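Local coordinates for protein phosphoribosyl-glycinamide (GAR) synthetase (PDB 7LVO) that catalyses the ATP-dependent joining of phosphoribosylamine and glycine in de novo purine biosynthesis, as the GAR synthetase half of a bifunctional enzyme that also makes aminoimidazole ribonucleotide, at residues I40-A45 / L108-P113; R64-P69 / S82-P87; F133-A138 / Y310-M315. One frame throughout, in Å; residues are numbered along the deposited sequence.

Contact 1 of 3, residues I40-A45 / L108-P113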
loop_
_atom_site.group_PDB
_atom_site.type_symbol
_atom_site.label_atom_id
_atom_site.label_comp_id
_atom_site.label_asym_id
_atom_site.label_seq_id
_atom_site.Cartn_x
_atom_site.Cartn_y
_atom_site.Cartn_z
ATOM N N ILE A 40 -10.388 -3.715 -17.416
ATOM C CA ILE A 40 -9.435 -3.142 -16.474
ATOM C C ILE A 40 -8.267 -4.101 -16.310
ATOM O O ILE A 40 -8.456 -5.317 -16.197
ATOM C CB ILE A 40 -10.094 -2.851 -15.109
ATOM C CG1 ILE A 40 -11.165 -1.768 -15.255
ATOM C CG2 ILE A 40 -9.042 -2.430 -14.092
ATOM C CD1 ILE A 40 -12.032 -1.590 -14.022
ATOM N N LEU A 41 -7.060 -3.555 -16.295
ATOM C CA LEU A 41 -5.832 -4.329 -16.166
ATOM C C LEU A 41 -5.194 -4.018 -14.822
ATOM O O LEU A 41 -4.804 -2.867 -14.566
ATOM C CB LEU A 41 -4.866 -4.005 -17.302
ATOM C CG LEU A 41 -3.473 -4.620 -17.224
ATOM C CD1 LEU A 41 -3.536 -6.139 -17.317
ATOM C CD2 LEU A 41 -2.591 -4.047 -18.325
ATOM N N LEU A 42 -5.096 -5.038 -13.968
ATOM C CA LEU A 42 -4.440 -4.918 -12.673
ATOM C C LEU A 42 -3.021 -5.455 -12.784
ATOM O O LEU A 42 -2.824 -6.605 -13.197
ATOM C CB LEU A 42 -5.211 -5.682 -11.596
ATOM C CG LEU A 42 -6.661 -5.289 -11.373
ATOM C CD1 LEU A 42 -7.230 -6.035 -10.173
ATOM C CD2 LEU A 42 -6.807 -3.787 -11.171
ATOM N N LEU A 43 -2.042 -4.630 -12.418
ATOM C CA LEU A 43 -0.648 -5.047 -12.352
ATOM C C LEU A 43 -0.327 -5.444 -10.910
ATOM O O LEU A 43 -0.510 -4.644 -9.985
ATOM C CB LEU A 43 0.284 -3.940 -12.816
ATOM C CG LEU A 43 -0.013 -3.278 -14.164
ATOM C CD1 LEU A 43 1.108 -2.298 -14.504
ATOM C CD2 LEU A 43 -0.190 -4.287 -15.272
ATOM N N GLY A 44 0.145 -6.671 -10.723
ATOM C CA GLY A 44 0.511 -7.140 -9.397
ATOM C C GLY A 44 0.025 -8.546 -9.118
ATOM O O GLY A 44 -0.654 -9.151 -9.952
ATOM N N ALA A 45 0.364 -9.079 -7.937
ATOM C CA ALA A 45 -0.016 -10.444 -7.594
ATOM C C ALA A 45 -0.200 -10.619 -6.092
ATOM O O ALA A 45 -0.059 -11.735 -5.579
ATOM C CB ALA A 45 1.034 -11.441 -8.097
ATOM N N LEU A 108 -8.504 0.855 -18.627
ATOM C CA LEU A 108 -7.932 1.393 -17.399
ATOM C C LEU A 108 -6.895 0.419 -16.857
ATOM O O LEU A 108 -7.103 -0.792 -16.891
ATOM C CB LEU A 108 -9.019 1.643 -16.345
ATOM C CG LEU A 108 -8.543 2.153 -14.984
ATOM C CD1 LEU A 108 -7.991 3.562 -15.099
ATOM C CD2 LEU A 108 -9.670 2.085 -13.963
ATOM N N VAL A 109 -5.791 0.964 -16.356
ATOM C CA VAL A 109 -4.717 0.194 -15.744
ATOM C C VAL A 109 -4.560 0.668 -14.306
ATOM O O VAL A 109 -4.469 1.878 -14.052
ATOM C CB VAL A 109 -3.392 0.346 -16.513
ATOM C CG1 VAL A 109 -2.281 -0.433 -15.825
ATOM C CG2 VAL A 109 -3.556 -0.109 -17.947
ATOM N N VAL A 110 -4.551 -0.281 -13.371
ATOM C CA VAL A 110 -4.396 0.015 -11.952
ATOM C C VAL A 110 -3.122 -0.655 -11.446
ATOM O O VAL A 110 -3.156 -1.834 -11.063
ATOM C CB VAL A 110 -5.621 -0.451 -11.148
ATOM C CG1 VAL A 110 -5.483 -0.060 -9.680
ATOM C CG2 VAL A 110 -6.898 0.109 -11.747
ATOM N N PRO A 111 -1.980 0.034 -11.452
ATOM C CA PRO A 111 -0.763 -0.558 -10.878
ATOM C C PRO A 111 -0.878 -0.673 -9.364
ATOM O O PRO A 111 -1.278 0.275 -8.679
ATOM C CB PRO A 111 0.346 0.418 -11.290
ATOM C CG PRO A 111 -0.240 1.213 -12.444
ATOM C CD PRO A 111 -1.710 1.312 -12.133
ATOM N N GLY A 112 -0.510 -1.840 -8.843
ATOM C CA GLY A 112 -0.547 -2.077 -7.418
ATOM C C GLY A 112 0.786 -1.825 -6.742
ATOM O O GLY A 112 0.902 -0.987 -5.844
ATOM N N PRO A 113 1.818 -2.552 -7.159
ATOM C CA PRO A 113 3.134 -2.397 -6.525
ATOM C C PRO A 113 3.708 -1.001 -6.741
ATOM O O PRO A 113 3.232 -0.198 -7.553
ATOM C CB PRO A 113 3.995 -3.467 -7.207
ATOM C CG PRO A 113 3.013 -4.456 -7.774
ATOM C CD PRO A 113 1.801 -3.641 -8.154
#
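Leu42 and Val110 lie flank to flank on one face of the parallel sheet of the Rossmann-like N domain, both pointing the same way, with Leu42 CD2 set 3.5 Å from Val110 CB. Leu42 carries CG beside its backbone N (chi1 -58°), and from there the CD2 branch leans across to the neighbouring strand. Val110 turns its CG2 methyl toward strand 38-44, where it also meets Ile40 CG2 at 4.1 Å, the two side chains crossing at a slant. The other face is built from Leu41, Leu43, Val109 and Pro111. Here the two branches of Val109 divide the work: CG2 runs alongside Leu41, 4.1 Å from its CD2, while CG1 reaches Leu43 CG at 4.0 Å. Between these apolar layers, Leu41 N donates to Leu108 O (2.8 Å) and Leu41 O accepts from Val110 N (2.9 Å), both bonds being nearly straight. The bond from Leu43 N to Val110 O is weak, and past Pro111 the pairing ends with Gly112 N donating to Leu43 O at 3.0 Å. Strand 38-44 is held between 108-111 and 62-67, with helix 47-56 packed on the Ile40 and Leu42 face and helix 121-126 on the face of Leu43 and Val109.

Contact 2 of 3, residues R64-P69 / S82-P87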
loop_
_atom_site.group_PDB
_atom_site.type_symbol
_atom_site.label_atom_id
_atom_site.label_comp_id
_atom_site.label_asym_id
_atom_site.label_seq_id
_atom_site.Cartn_x
_atom_site.Cartn_y
_atom_site.Cartn_z
ATOM N N ARG A 64 -14.568 -7.068 -17.897
ATOM C CA ARG A 64 -13.330 -7.834 -17.978
ATOM C C ARG A 64 -12.335 -7.288 -16.967
ATOM O O ARG A 64 -12.099 -6.076 -16.916
ATOM C CB ARG A 64 -12.745 -7.766 -19.395
ATOM C CG ARG A 64 -11.502 -8.604 -19.613
ATOM C CD ARG A 64 -10.952 -8.384 -21.021
ATOM N NE ARG A 64 -9.819 -9.255 -21.320
ATOM C CZ ARG A 64 -9.062 -9.149 -22.405
ATOM N NH1 ARG A 64 -9.278 -8.206 -23.305
ATOM N NH2 ARG A 64 -8.062 -10.008 -22.586
ATOM N N ILE A 65 -11.768 -8.185 -16.163
ATOM C CA ILE A 65 -10.721 -7.854 -15.202
ATOM C C ILE A 65 -9.526 -8.749 -15.500
ATOM O O ILE A 65 -9.660 -9.977 -15.531
ATOM C CB ILE A 65 -11.192 -8.050 -13.753
ATOM C CG1 ILE A 65 -12.211 -6.985 -13.357
ATOM C CG2 ILE A 65 -10.007 -8.028 -12.799
ATOM C CD1 ILE A 65 -11.599 -5.648 -13.015
ATOM N N VAL A 66 -8.370 -8.138 -15.736
ATOM C CA VAL A 66 -7.143 -8.860 -16.044
ATOM C C VAL A 66 -6.140 -8.567 -14.937
ATOM O O VAL A 66 -5.839 -7.400 -14.656
ATOM C CB VAL A 66 -6.577 -8.468 -17.417
ATOM C CG1 VAL A 66 -5.268 -9.184 -17.667
ATOM C CG2 VAL A 66 -7.581 -8.775 -18.512
ATOM N N VAL A 67 -5.623 -9.623 -14.316
ATOM C CA VAL A 67 -4.661 -9.511 -13.227
ATOM C C VAL A 67 -3.335 -10.034 -13.751
ATOM O O VAL A 67 -3.192 -11.237 -14.010
ATOM C CB VAL A 67 -5.111 -10.281 -11.977
ATOM C CG1 VAL A 67 -4.402 -9.763 -10.759
ATOM C CG2 VAL A 67 -6.627 -10.200 -11.818
ATOM N N CYS A 68 -2.364 -9.137 -13.901
ATOM C CA CYS A 68 -1.059 -9.480 -14.452
ATOM C C CYS A 68 0.014 -9.324 -13.385
ATOM O O CYS A 68 0.332 -8.191 -13.003
ATOM C CB CYS A 68 -0.742 -8.588 -15.657
ATOM S SG CYS A 68 0.860 -8.931 -16.422
ATOM N N PRO A 69 0.609 -10.414 -12.874
ATOM C CA PRO A 69 0.330 -11.814 -13.220
ATOM C C PRO A 69 -0.816 -12.425 -12.416
ATOM O O PRO A 69 -1.292 -13.504 -12.755
ATOM C CB PRO A 69 1.657 -12.520 -12.893
ATOM C CG PRO A 69 2.213 -11.723 -11.745
ATOM C CD PRO A 69 1.744 -10.288 -11.936
ATOM N N SER A 82 -9.433 -12.819 -14.846
ATOM C CA SER A 82 -8.526 -13.790 -15.441
ATOM C C SER A 82 -7.096 -13.340 -15.179
ATOM O O SER A 82 -6.812 -12.142 -15.100
ATOM C CB SER A 82 -8.762 -13.938 -16.946
ATOM O OG SER A 82 -8.412 -12.750 -17.629
ATOM N N ASN A 83 -6.197 -14.309 -15.064
ATOM C CA ASN A 83 -4.782 -14.029 -14.873
ATOM C C ASN A 83 -4.065 -13.976 -16.219
ATOM O O ASN A 83 -4.399 -14.706 -17.153
ATOM C CB ASN A 83 -4.138 -15.089 -13.980
ATOM C CG ASN A 83 -4.399 -14.842 -12.503
ATOM O OD1 ASN A 83 -5.206 -13.994 -12.134
ATOM N ND2 ASN A 83 -3.711 -15.596 -11.651
ATOM N N LEU A 84 -3.071 -13.098 -16.306
ATOM C CA LEU A 84 -2.266 -12.917 -17.513
ATOM C C LEU A 84 -0.808 -13.163 -17.149
ATOM O O LEU A 84 -0.157 -12.302 -16.548
ATOM C CB LEU A 84 -2.466 -11.522 -18.094
ATOM C CG LEU A 84 -1.627 -11.166 -19.321
ATOM C CD1 LEU A 84 -1.987 -12.059 -20.497
ATOM C CD2 LEU A 84 -1.817 -9.688 -19.677
ATOM N N ALA A 85 -0.295 -14.340 -17.509
ATOM C CA ALA A 85 1.093 -14.706 -17.219
ATOM C C ALA A 85 1.980 -14.124 -18.313
ATOM O O ALA A 85 2.388 -14.797 -19.262
ATOM C CB ALA A 85 1.245 -16.220 -17.109
ATOM N N LEU A 86 2.279 -12.836 -18.175
ATOM C CA LEU A 86 3.072 -12.100 -19.146
ATOM C C LEU A 86 3.989 -11.133 -18.414
ATOM O O LEU A 86 3.577 -10.516 -17.421
ATOM C CB LEU A 86 2.175 -11.325 -20.120
ATOM C CG LEU A 86 2.890 -10.623 -21.270
ATOM C CD1 LEU A 86 3.419 -11.638 -22.271
ATOM C CD2 LEU A 86 1.964 -9.619 -21.948
ATOM N N PRO A 87 5.231 -10.982 -18.868
ATOM C CA PRO A 87 6.111 -9.987 -18.244
ATOM C C PRO A 87 5.661 -8.572 -18.565
ATOM O O PRO A 87 5.013 -8.314 -19.585
ATOM C CB PRO A 87 7.488 -10.283 -18.855
ATOM C CG PRO A 87 7.381 -11.652 -19.450
ATOM C CD PRO A 87 5.942 -11.796 -19.875
HETATM O O HOH W 1 -10.828 -11.604 -17.642
#
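The flat carboxamide of Asn83 has Pro69 O over one face, 3.4 Å from CG, and on that same side Val67 CB approaches OD1 obliquely at 3.7 Å. The two ends of the amide are held from outside the pair, OD1 by the hydroxyl of Thr74 and ND2 by the carbonyl of Asn71, which fixes its rotation. Thr74 lies on helix 72-77, the connection of a beta-alpha-beta crossover whose parallel strands, 62-67 and 81-83, meet here. Three backbone hydrogen bonds join the strands, from Ser82 N to Ile65 O, from Val67 N to Ser82 O (2.9 Å) and from Leu84 N to Val67 O (3.0 Å), the last donor standing 38° out of the carbonyl plane. On the face away from Asn83, the side chains of Val66 and Leu84 cross at a slant, and Val66 CG1, placed anti to the backbone N (chi1 177°), lies 3.7 Å from Leu84 CB; Trp100 of helix 95-104 packs on both. Beyond a cis peptide bond, Pro69 CA makes a C-H...O contact with Leu84 O. At the other end, one water donates to Ile65 O at 2.9 Å and hydrogen-bonds Ser82 OG at 2.7 Å.

Contact 3 of 3, residues F133-A138 / Y310-M315. With EDO (1,2-ethanediol), chain B.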
loop_
_atom_site.group_PDB
_atom_site.type_symbol
_atom_site.label_atom_id
_atom_site.label_comp_id
_atom_site.label_asym_id
_atom_site.label_seq_id
_atom_site.Cartn_x
_atom_site.Cartn_y
_atom_site.Cartn_z
ATOM N N PHE A 133 -4.882 4.675 -13.231
ATOM C CA PHE A 133 -5.181 5.080 -11.859
ATOM C C PHE A 133 -3.877 5.002 -11.076
ATOM O O PHE A 133 -3.502 3.951 -10.546
ATOM C CB PHE A 133 -6.250 4.207 -11.232
ATOM C CG PHE A 133 -6.543 4.558 -9.792
ATOM C CD1 PHE A 133 -7.373 5.626 -9.478
ATOM C CD2 PHE A 133 -5.969 3.841 -8.766
ATOM C CE1 PHE A 133 -7.637 5.946 -8.162
ATOM C CE2 PHE A 133 -6.223 4.156 -7.446
ATOM C CZ PHE A 133 -7.058 5.208 -7.140
ATOM N N GLY A 134 -3.174 6.126 -11.013
ATOM C CA GLY A 134 -1.896 6.202 -10.350
ATOM C C GLY A 134 -1.158 7.466 -10.731
ATOM O O GLY A 134 -1.528 8.166 -11.673
ATOM N N PRO A 135 -0.090 7.775 -10.007
ATOM C CA PRO A 135 0.613 9.036 -10.233
ATOM C C PRO A 135 1.492 8.992 -11.471
ATOM O O PRO A 135 1.959 7.938 -11.909
ATOM C CB PRO A 135 1.462 9.195 -8.961
ATOM C CG PRO A 135 1.735 7.790 -8.539
ATOM C CD PRO A 135 0.465 7.029 -8.858
ATOM N N SER A 136 1.700 10.171 -12.036
ATOM C CA SER A 136 2.682 10.326 -13.098
ATOM C C SER A 136 4.064 9.937 -12.581
ATOM O O SER A 136 4.297 9.904 -11.369
ATOM C CB SER A 136 2.699 11.763 -13.602
ATOM O OG SER A 136 3.176 12.633 -12.599
ATOM N N PRO A 137 4.995 9.625 -13.484
ATOM C CA PRO A 137 6.371 9.336 -13.040
ATOM C C PRO A 137 6.918 10.360 -12.055
ATOM O O PRO A 137 7.637 9.995 -11.115
ATOM C CB PRO A 137 7.164 9.333 -14.351
ATOM C CG PRO A 137 6.167 8.931 -15.390
ATOM C CD PRO A 137 4.828 9.495 -14.945
ATOM N N ALA A 138 6.586 11.642 -12.245
ATOM C CA ALA A 138 7.064 12.676 -11.333
ATOM C C ALA A 138 6.326 12.624 -9.996
ATOM O O ALA A 138 6.953 12.614 -8.930
ATOM C CB ALA A 138 6.907 14.051 -11.978
ATOM N N TYR A 310 3.111 19.196 -10.543
ATOM C CA TYR A 310 2.893 17.775 -10.816
ATOM C C TYR A 310 1.758 17.271 -9.944
ATOM O O TYR A 310 1.981 16.592 -8.938
ATOM C CB TYR A 310 4.176 16.976 -10.583
ATOM C CG TYR A 310 5.334 17.462 -11.420
ATOM C CD1 TYR A 310 5.494 17.024 -12.730
ATOM C CD2 TYR A 310 6.257 18.369 -10.911
ATOM C CE1 TYR A 310 6.547 17.469 -13.508
ATOM C CE2 TYR A 310 7.310 18.816 -11.683
ATOM C CZ TYR A 310 7.451 18.363 -12.980
ATOM O OH TYR A 310 8.501 18.809 -13.754
ATOM N N PRO A 311 0.515 17.600 -10.300
ATOM C CA PRO A 311 -0.628 17.149 -9.499
ATOM C C PRO A 311 -0.609 15.640 -9.302
ATOM O O PRO A 311 -0.078 14.893 -10.124
ATOM C CB PRO A 311 -1.841 17.586 -10.327
ATOM C CG PRO A 311 -1.334 18.719 -11.175
ATOM C CD PRO A 311 0.108 18.405 -11.467
ATOM N N PHE A 312 -1.198 15.199 -8.195
ATOM C CA PHE A 312 -1.219 13.793 -7.827
ATOM C C PHE A 312 -2.589 13.203 -8.138
ATOM O O PHE A 312 -3.611 13.684 -7.627
ATOM C CB PHE A 312 -0.908 13.588 -6.343
ATOM C CG PHE A 312 -0.876 12.137 -5.938
ATOM C CD1 PHE A 312 -2.039 11.488 -5.544
ATOM C CD2 PHE A 312 0.308 11.413 -5.983
ATOM C CE1 PHE A 312 -2.015 10.153 -5.191
ATOM C CE2 PHE A 312 0.333 10.078 -5.612
ATOM C CZ PHE A 312 -0.837 9.449 -5.225
ATOM N N VAL A 313 -2.606 12.161 -8.960
ATOM C CA VAL A 313 -3.816 11.419 -9.287
ATOM C C VAL A 313 -3.610 9.974 -8.857
ATOM O O VAL A 313 -2.555 9.385 -9.125
ATOM C CB VAL A 313 -4.148 11.507 -10.789
ATOM C CG1 VAL A 313 -5.418 10.731 -11.093
ATOM C CG2 VAL A 313 -4.290 12.964 -11.221
ATOM N N GLY A 314 -4.608 9.410 -8.181
ATOM C CA GLY A 314 -4.535 8.026 -7.755
ATOM C C GLY A 314 -4.856 7.834 -6.289
ATOM O O GLY A 314 -5.669 8.574 -5.720
ATOM N N MET A 315 -4.223 6.841 -5.667
ATOM C CA MET A 315 -4.443 6.514 -4.262
ATOM C C MET A 315 -3.266 7.055 -3.460
ATOM O O MET A 315 -2.146 6.542 -3.562
ATOM C CB MET A 315 -4.600 5.003 -4.072
ATOM C CG MET A 315 -4.438 4.529 -2.633
ATOM S SD MET A 315 -5.334 5.540 -1.433
ATOM C CE MET A 315 -7.009 5.411 -2.053
HETATM C C1 EDO B . 6.264 12.639 -16.258
HETATM O O1 EDO B . 5.665 12.596 -14.954
HETATM C C2 EDO B . 5.190 12.520 -17.330
HETATM O O2 EDO B . 4.280 13.615 -17.218
HETATM O O HOH W 2 -0.630 12.081 -10.798
#
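At the junction between the N domain and the ATP-grasp domain, the loop 133-138 runs roughly antiparallel to the loop that leads into strand 315-323, and the ring of Phe133 lies against Gly314 and Met315. Gly314 CA sits over one face of this ring, 3.9 Å from its centroid and 19° off the normal, in a CH-pi contact. The missing side chain of Gly314 also lets the backbone at Gly134 come close, since a CB there would run into Gly134 CA. Phe133 holds CG anti to the backbone N (chi1 178°), which extends the ring alongside Met315, with CE2 3.8 Å from Met315 CB. Next along, Pro135 and Phe312 lie side by side, and Pro135 CB comes to 3.6 Å from Phe312 CE2. No direct hydrogen bond links the two loops. Instead a water connects their backbones: it accepts from Val313 N at 2.7 Å and, over a longer 3.3 Å, from Ser136 N, and it donates to Pro311 O at 2.9 Å. At the outer end Ala138 CB touches the Tyr310 ring, 3.4 Å from CD1, while Ala138 N donates to an ethanediol molecule, probably from the crystallisation liquor. Helix 354-362 and strand 240-248 also pack on Phe133. Met315 begins a strand of the sheet that carries Asn333, a predicted magnesium ligand. Such apolar packing between domains fits the multidomain build of ATP-grasp ligases.

Overall arrangement
Contacts 1 and 2 belong to one parallel sheet of the N domain, ordered 81-83, 62-67, 38-44, 108-111. Their centres are 9 Å apart, and Leu42 N and Val66 O, in a probable hydrogen bond, join them into one continuous sheet. Along the chain contact 2 is nested within the loop that contact 1 closes. Contact 3 follows in series, its centre about 14 Å from that of contact 1 and 23 Å from that of contact 2, which it does not touch. Val109 O and Phe133 N, 2.9 Å apart in a probable hydrogen bond, couple contact 1 to contact 3, which joins this Rossmann-like N domain to the ATP-grasp domain.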